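Long-range contact in Serine/threonine-protein kinase Tel1 (Chaetomium thermophilum, PDB 6SKY), which probably phosphorylates serine and threonine residues followed by glutamine, using ATP, to activate checkpoint signalling in response to DNA damage: residues 2120-2131 with 2168-2177. Numbering follows the deposited sequence.
Sequences MSGRYADVSQIL and SSDIFRFHRA
L2131 and F2172 approach from opposite directions: the methyl CD1 of L2131 lies over one face of the phenyl ring, 4.0 Å from its centroid, in a CH-pi contact. The same methyl touches CG2 of I2171 at 3.9 Å. With chi1 of -61°, I2171 holds CG2 anti to its backbone N, against CG1 of V2127, while the other branch, CG1, meets the CE methyl of M2120. Bent at chi2 (-66°), the M2120 chain brings SD to 3.9 Å from CB of F2174, obliquely to the ring, a Met-aromatic contact. H2175, just past the end of its helix, points toward the loop that leads into helix 2124-2143. Its NE2 gives a weak hydrogen bond to O of G2122 (3.4 Å), which lies at the imidazole edge; on the other nitrogen, ND1 lies near O of I2171, a second weak bond if the imidazole is doubly protonated. CD2 of H2175 comes to the edge of the Y2124 ring, 3.6 Å from CD1, the two ring planes inclined at 41°. Helices 2124-2143 and 2154-2174 run nearly antiparallel (160° between the short segments) within the helical FAT region, the second ending in a Schellman motif at R2176. Helix 2102-2119 adds M2119 against L2131 and I2171, helix 2178-2189 packs on F2172 and Y2124, and from helix 2637-2641 R2640 touches M2120 and F2174, R2637 F2174 and H2175.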
ATOM      1  N   MET A2120       7.873  15.581  18.853  1.00 28.80           N
ATOM      2  CA  MET A2120       6.791  14.846  18.194  1.00 28.80           C
ATOM      3  C   MET A2120       6.218  15.574  16.984  1.00 28.80           C
ATOM      4  O   MET A2120       5.804  14.931  16.018  1.00 28.80           O
ATOM      5  CB  MET A2120       5.668  14.560  19.177  1.00 28.80           C
ATOM      6  CG  MET A2120       6.038  13.587  20.255  1.00 28.80           C
ATOM      7  SD  MET A2120       6.343  11.938  19.630  1.00 28.80           S
ATOM      8  CE  MET A2120       6.693  11.099  21.163  1.00 28.80           C
ATOM      9  N   SER A2121       6.180  16.902  17.009  1.00 28.79           N
ATOM     10  CA  SER A2121       5.579  17.677  15.931  1.00 28.79           C
ATOM     11  C   SER A2121       6.582  18.394  15.041  1.00 28.79           C
ATOM     12  O   SER A2121       6.180  18.968  14.024  1.00 28.79           O
ATOM     13  CB  SER A2121       4.608  18.712  16.505  1.00 28.79           C
ATOM     14  OG  SER A2121       4.717  18.783  17.913  1.00 28.79           O
ATOM     15  N   GLY A2122       7.862  18.384  15.380  1.00 24.96           N
ATOM     16  CA  GLY A2122       8.834  19.174  14.668  1.00 24.96           C
ATOM     17  C   GLY A2122       9.183  18.612  13.310  1.00 24.96           C
ATOM     18  O   GLY A2122       8.711  17.566  12.878  1.00 24.96           O
ATOM     19  N   ARG A2123      10.042  19.351  12.619  1.00 26.91           N
ATOM     20  CA  ARG A2123      10.489  18.958  11.294  1.00 26.91           C
ATOM     21  C   ARG A2123      11.301  17.675  11.376  1.00 26.91           C
ATOM     22  O   ARG A2123      12.002  17.427  12.355  1.00 26.91           O
ATOM     23  CB  ARG A2123      11.318  20.079  10.684  1.00 26.91           C
ATOM     24  CG  ARG A2123      11.543  19.957   9.215  1.00 26.91           C
ATOM     25  CD  ARG A2123      11.964  21.286   8.651  1.00 26.91           C
ATOM     26  NE  ARG A2123      11.161  22.368   9.204  1.00 26.91           N
ATOM     27  CZ  ARG A2123      11.098  23.586   8.686  1.00 26.91           C
ATOM     28  NH1 ARG A2123      10.343  24.510   9.259  1.00 26.91           N
ATOM     29  NH2 ARG A2123      11.781  23.877   7.591  1.00 26.91           N
ATOM     30  N   TYR A2124      11.209  16.847  10.340  1.00 24.53           N
ATOM     31  CA  TYR A2124      11.786  15.515  10.457  1.00 24.53           C
ATOM     32  C   TYR A2124      13.299  15.509  10.314  1.00 24.53           C
ATOM     33  O   TYR A2124      13.965  14.703  10.965  1.00 24.53           O
ATOM     34  CB  TYR A2124      11.180  14.565   9.434  1.00 24.53           C
ATOM     35  CG  TYR A2124      11.864  13.226   9.434  1.00 24.53           C
ATOM     36  CD1 TYR A2124      11.746  12.365  10.514  1.00 24.53           C
ATOM     37  CD2 TYR A2124      12.648  12.831   8.371  1.00 24.53           C
ATOM     38  CE1 TYR A2124      12.379  11.156  10.526  1.00 24.53           C
ATOM     39  CE2 TYR A2124      13.283  11.621   8.374  1.00 24.53           C
ATOM     40  CZ  TYR A2124      13.145  10.788   9.451  1.00 24.53           C
ATOM     41  OH  TYR A2124      13.785   9.577   9.447  1.00 24.53           O
ATOM     42  N   ALA A2125      13.863  16.375   9.475  1.00 25.36           N
ATOM     43  CA  ALA A2125      15.312  16.389   9.307  1.00 25.36           C
ATOM     44  C   ALA A2125      16.016  16.723  10.618  1.00 25.36           C
ATOM     45  O   ALA A2125      16.960  16.032  11.029  1.00 25.36           O
ATOM     46  CB  ALA A2125      15.696  17.379   8.214  1.00 25.36           C
ATOM     47  N   ASP A2126      15.546  17.763  11.307  1.00 25.96           N
ATOM     48  CA  ASP A2126      16.154  18.164  12.569  1.00 25.96           C
ATOM     49  C   ASP A2126      16.013  17.082  13.620  1.00 25.96           C
ATOM     50  O   ASP A2126      16.962  16.788  14.354  1.00 25.96           O
ATOM     51  CB  ASP A2126      15.516  19.456  13.066  1.00 25.96           C
ATOM     52  CG  ASP A2126      15.241  20.435  11.951  1.00 25.96           C
ATOM     53  OD1 ASP A2126      15.824  20.275  10.859  1.00 25.96           O
ATOM     54  OD2 ASP A2126      14.442  21.370  12.163  1.00 25.96           O
ATOM     55  N   VAL A2127      14.830  16.481  13.709  1.00 22.43           N
ATOM     56  CA  VAL A2127      14.575  15.470  14.723  1.00 22.43           C
ATOM     57  C   VAL A2127      15.444  14.249  14.485  1.00 22.43           C
ATOM     58  O   VAL A2127      16.055  13.716  15.415  1.00 22.43           O
ATOM     59  CB  VAL A2127      13.082  15.106  14.748  1.00 22.43           C
ATOM     60  CG1 VAL A2127      12.852  13.933  15.650  1.00 22.43           C
ATOM     61  CG2 VAL A2127      12.283  16.275  15.222  1.00 22.43           C
ATOM     62  N   SER A2128      15.523  13.794  13.239  1.00 20.47           N
ATOM     63  CA  SER A2128      16.315  12.610  12.949  1.00 20.47           C
ATOM     64  C   SER A2128      17.786  12.857  13.224  1.00 20.47           C
ATOM     65  O   SER A2128      18.471  11.997  13.786  1.00 20.47           O
ATOM     66  CB  SER A2128      16.108  12.176  11.506  1.00 20.47           C
ATOM     67  OG  SER A2128      16.773  13.044  10.627  1.00 20.47           O
ATOM     68  N   GLN A2129      18.288  14.035  12.852  1.00 20.61           N
ATOM     69  CA  GLN A2129      19.685  14.365  13.110  1.00 20.61           C
ATOM     70  C   GLN A2129      19.998  14.359  14.602  1.00 20.61           C
ATOM     71  O   GLN A2129      20.959  13.715  15.048  1.00 20.61           O
ATOM     72  CB  GLN A2129      19.987  15.719  12.497  1.00 20.61           C
ATOM     73  CG  GLN A2129      21.338  16.255  12.788  1.00 20.61           C
ATOM     74  CD  GLN A2129      21.590  17.533  12.056  1.00 20.61           C
ATOM     75  OE1 GLN A2129      20.832  17.907  11.176  1.00 20.61           O
ATOM     76  NE2 GLN A2129      22.652  18.215  12.412  1.00 20.61           N
ATOM     77  N   ILE A2130      19.192  15.067  15.390  1.00 18.77           N
ATOM     78  CA  ILE A2130      19.433  15.136  16.826  1.00 18.77           C
ATOM     79  C   ILE A2130      19.350  13.756  17.456  1.00 18.77           C
ATOM     80  O   ILE A2130      20.161  13.404  18.317  1.00 18.77           O
ATOM     81  CB  ILE A2130      18.447  16.116  17.479  1.00 18.77           C
ATOM     82  CG1 ILE A2130      18.714  17.527  16.992  1.00 18.77           C
ATOM     83  CG2 ILE A2130      18.570  16.080  18.968  1.00 18.77           C
ATOM     84  CD1 ILE A2130      17.781  18.525  17.572  1.00 18.77           C
ATOM     85  N   LEU A2131      18.390  12.941  17.031  1.00 18.11           N
ATOM     86  CA  LEU A2131      18.194  11.654  17.680  1.00 18.11           C
ATOM     87  C   LEU A2131      19.300  10.667  17.329  1.00 18.11           C
ATOM     88  O   LEU A2131      19.730   9.881  18.182  1.00 18.11           O
ATOM     89  CB  LEU A2131      16.829  11.098  17.312  1.00 18.11           C
ATOM     90  CG  LEU A2131      15.648  11.765  18.000  1.00 18.11           C
ATOM     91  CD1 LEU A2131      14.383  11.096  17.577  1.00 18.11           C
ATOM     92  CD2 LEU A2131      15.795  11.692  19.483  1.00 18.11           C
ATOM     93  N   SER A2168      13.610   7.328  21.790  1.00 23.25           N
ATOM     94  CA  SER A2168      13.728   7.623  20.368  1.00 23.25           C
ATOM     95  C   SER A2168      12.804   6.754  19.538  1.00 23.25           C
ATOM     96  O   SER A2168      12.344   7.180  18.480  1.00 23.25           O
ATOM     97  CB  SER A2168      15.163   7.436  19.899  1.00 23.25           C
ATOM     98  OG  SER A2168      16.034   8.329  20.556  1.00 23.25           O
ATOM     99  N   SER A2169      12.527   5.533  19.988  1.00 24.55           N
ATOM    100  CA  SER A2169      11.648   4.661  19.216  1.00 24.55           C
ATOM    101  C   SER A2169      10.208   5.150  19.252  1.00 24.55           C
ATOM    102  O   SER A2169       9.507   5.093  18.237  1.00 24.55           O
ATOM    103  CB  SER A2169      11.742   3.233  19.727  1.00 24.55           C
ATOM    104  OG  SER A2169      11.084   3.119  20.966  1.00 24.55           O
ATOM    105  N   ASP A2170       9.751   5.652  20.399  1.00 24.46           N
ATOM    106  CA  ASP A2170       8.448   6.325  20.429  1.00 24.46           C
ATOM    107  C   ASP A2170       8.396   7.480  19.434  1.00 24.46           C
ATOM    108  O   ASP A2170       7.451   7.598  18.633  1.00 24.46           O
ATOM    109  CB  ASP A2170       8.145   6.846  21.828  1.00 24.46           C
ATOM    110  CG  ASP A2170       8.267   5.789  22.882  1.00 24.46           C
ATOM    111  OD1 ASP A2170       8.477   4.617  22.527  1.00 24.46           O
ATOM    112  OD2 ASP A2170       8.166   6.129  24.076  1.00 24.46           O
ATOM    113  N   ILE A2171       9.403   8.355  19.480  1.00 22.25           N
ATOM    114  CA  ILE A2171       9.395   9.525  18.602  1.00 22.25           C
ATOM    115  C   ILE A2171       9.373   9.102  17.141  1.00 22.25           C
ATOM    116  O   ILE A2171       8.589   9.620  16.343  1.00 22.25           O
ATOM    117  CB  ILE A2171      10.592  10.441  18.895  1.00 22.25           C
ATOM    118  CG1 ILE A2171      10.534  10.943  20.324  1.00 22.25           C
ATOM    119  CG2 ILE A2171      10.570  11.612  17.975  1.00 22.25           C
ATOM    120  CD1 ILE A2171      11.803  11.543  20.786  1.00 22.25           C
ATOM    121  N   PHE A2172      10.239   8.166  16.762  1.00 22.01           N
ATOM    122  CA  PHE A2172      10.287   7.715  15.376  1.00 22.01           C
ATOM    123  C   PHE A2172       9.008   7.019  14.965  1.00 22.01           C
ATOM    124  O   PHE A2172       8.668   7.007  13.781  1.00 22.01           O
ATOM    125  CB  PHE A2172      11.465   6.774  15.162  1.00 22.01           C
ATOM    126  CG  PHE A2172      12.773   7.468  15.024  1.00 22.01           C
ATOM    127  CD1 PHE A2172      12.901   8.556  14.203  1.00 22.01           C
ATOM    128  CD2 PHE A2172      13.871   7.039  15.728  1.00 22.01           C
ATOM    129  CE1 PHE A2172      14.096   9.198  14.083  1.00 22.01           C
ATOM    130  CE2 PHE A2172      15.065   7.676  15.611  1.00 22.01           C
ATOM    131  CZ  PHE A2172      15.180   8.758  14.789  1.00 22.01           C
ATOM    132  N   ARG A2173       8.304   6.401  15.907  1.00 24.04           N
ATOM    133  CA  ARG A2173       7.040   5.779  15.558  1.00 24.04           C
ATOM    134  C   ARG A2173       6.001   6.819  15.184  1.00 24.04           C
ATOM    135  O   ARG A2173       5.259   6.628  14.217  1.00 24.04           O
ATOM    136  CB  ARG A2173       6.542   4.912  16.704  1.00 24.04           C
ATOM    137  CG  ARG A2173       5.312   4.118  16.361  1.00 24.04           C
ATOM    138  CD  ARG A2173       5.166   2.901  17.242  1.00 24.04           C
ATOM    139  NE  ARG A2173       6.331   2.030  17.188  1.00 24.04           N
ATOM    140  CZ  ARG A2173       7.133   1.813  18.218  1.00 24.04           C
ATOM    141  NH1 ARG A2173       8.174   1.005  18.097  1.00 24.04           N
ATOM    142  NH2 ARG A2173       6.884   2.401  19.378  1.00 24.04           N
ATOM    143  N   PHE A2174       5.924   7.932  15.919  1.00 25.56           N
ATOM    144  CA  PHE A2174       4.919   8.926  15.543  1.00 25.56           C
ATOM    145  C   PHE A2174       5.173   9.507  14.154  1.00 25.56           C
ATOM    146  O   PHE A2174       4.229   9.864  13.448  1.00 25.56           O
ATOM    147  CB  PHE A2174       4.827  10.056  16.558  1.00 25.56           C
ATOM    148  CG  PHE A2174       3.807  11.099  16.184  1.00 25.56           C
ATOM    149  CD1 PHE A2174       2.467  10.895  16.434  1.00 25.56           C
ATOM    150  CD2 PHE A2174       4.182  12.265  15.550  1.00 25.56           C
ATOM    151  CE1 PHE A2174       1.527  11.840  16.073  1.00 25.56           C
ATOM    152  CE2 PHE A2174       3.245  13.209  15.190  1.00 25.56           C
ATOM    153  CZ  PHE A2174       1.918  12.997  15.453  1.00 25.56           C
ATOM    154  N   HIS A2175       6.427   9.634  13.749  1.00 22.26           N
ATOM    155  CA  HIS A2175       6.732  10.176  12.432  1.00 22.26           C
ATOM    156  C   HIS A2175       6.525   9.177  11.309  1.00 22.26           C
ATOM    157  O   HIS A2175       6.788   9.519  10.154  1.00 22.26           O
ATOM    158  CB  HIS A2175       8.174  10.672  12.375  1.00 22.26           C
ATOM    159  CG  HIS A2175       8.372  12.039  12.939  1.00 22.26           C
ATOM    160  ND1 HIS A2175       8.204  12.326  14.272  1.00 22.26           N
ATOM    161  CD2 HIS A2175       8.735  13.198  12.349  1.00 22.26           C
ATOM    162  CE1 HIS A2175       8.449  13.603  14.479  1.00 22.26           C
ATOM    163  NE2 HIS A2175       8.776  14.155  13.328  1.00 22.26           N
ATOM    164  N   ARG A2176       6.089   7.957  11.617  1.00 28.05           N
ATOM    165  CA  ARG A2176       5.928   6.893  10.628  1.00 28.05           C
ATOM    166  C   ARG A2176       7.222   6.645   9.863  1.00 28.05           C
ATOM    167  O   ARG A2176       7.219   6.490   8.643  1.00 28.05           O
ATOM    168  CB  ARG A2176       4.786   7.196   9.660  1.00 28.05           C
ATOM    169  CG  ARG A2176       3.468   7.510  10.326  1.00 28.05           C
ATOM    170  CD  ARG A2176       2.936   6.317  11.071  1.00 28.05           C
ATOM    171  NE  ARG A2176       1.589   6.537  11.586  1.00 28.05           N
ATOM    172  CZ  ARG A2176       0.482   6.412  10.861  1.00 28.05           C
ATOM    173  NH1 ARG A2176      -0.703   6.624  11.415  1.00 28.05           N
ATOM    174  NH2 ARG A2176       0.560   6.080   9.578  1.00 28.05           N
ATOM    175  N   ALA A2177       8.336   6.608  10.580  1.00 24.46           N
ATOM    176  CA  ALA A2177       9.640   6.323   9.992  1.00 24.46           C
ATOM    177  C   ALA A2177       9.942   4.855  10.247  1.00 24.46           C
ATOM    178  O   ALA A2177      10.397   4.485  11.329  1.00 24.46           O
ATOM    179  CB  ALA A2177      10.710   7.232  10.582  1.00 24.46           C
TER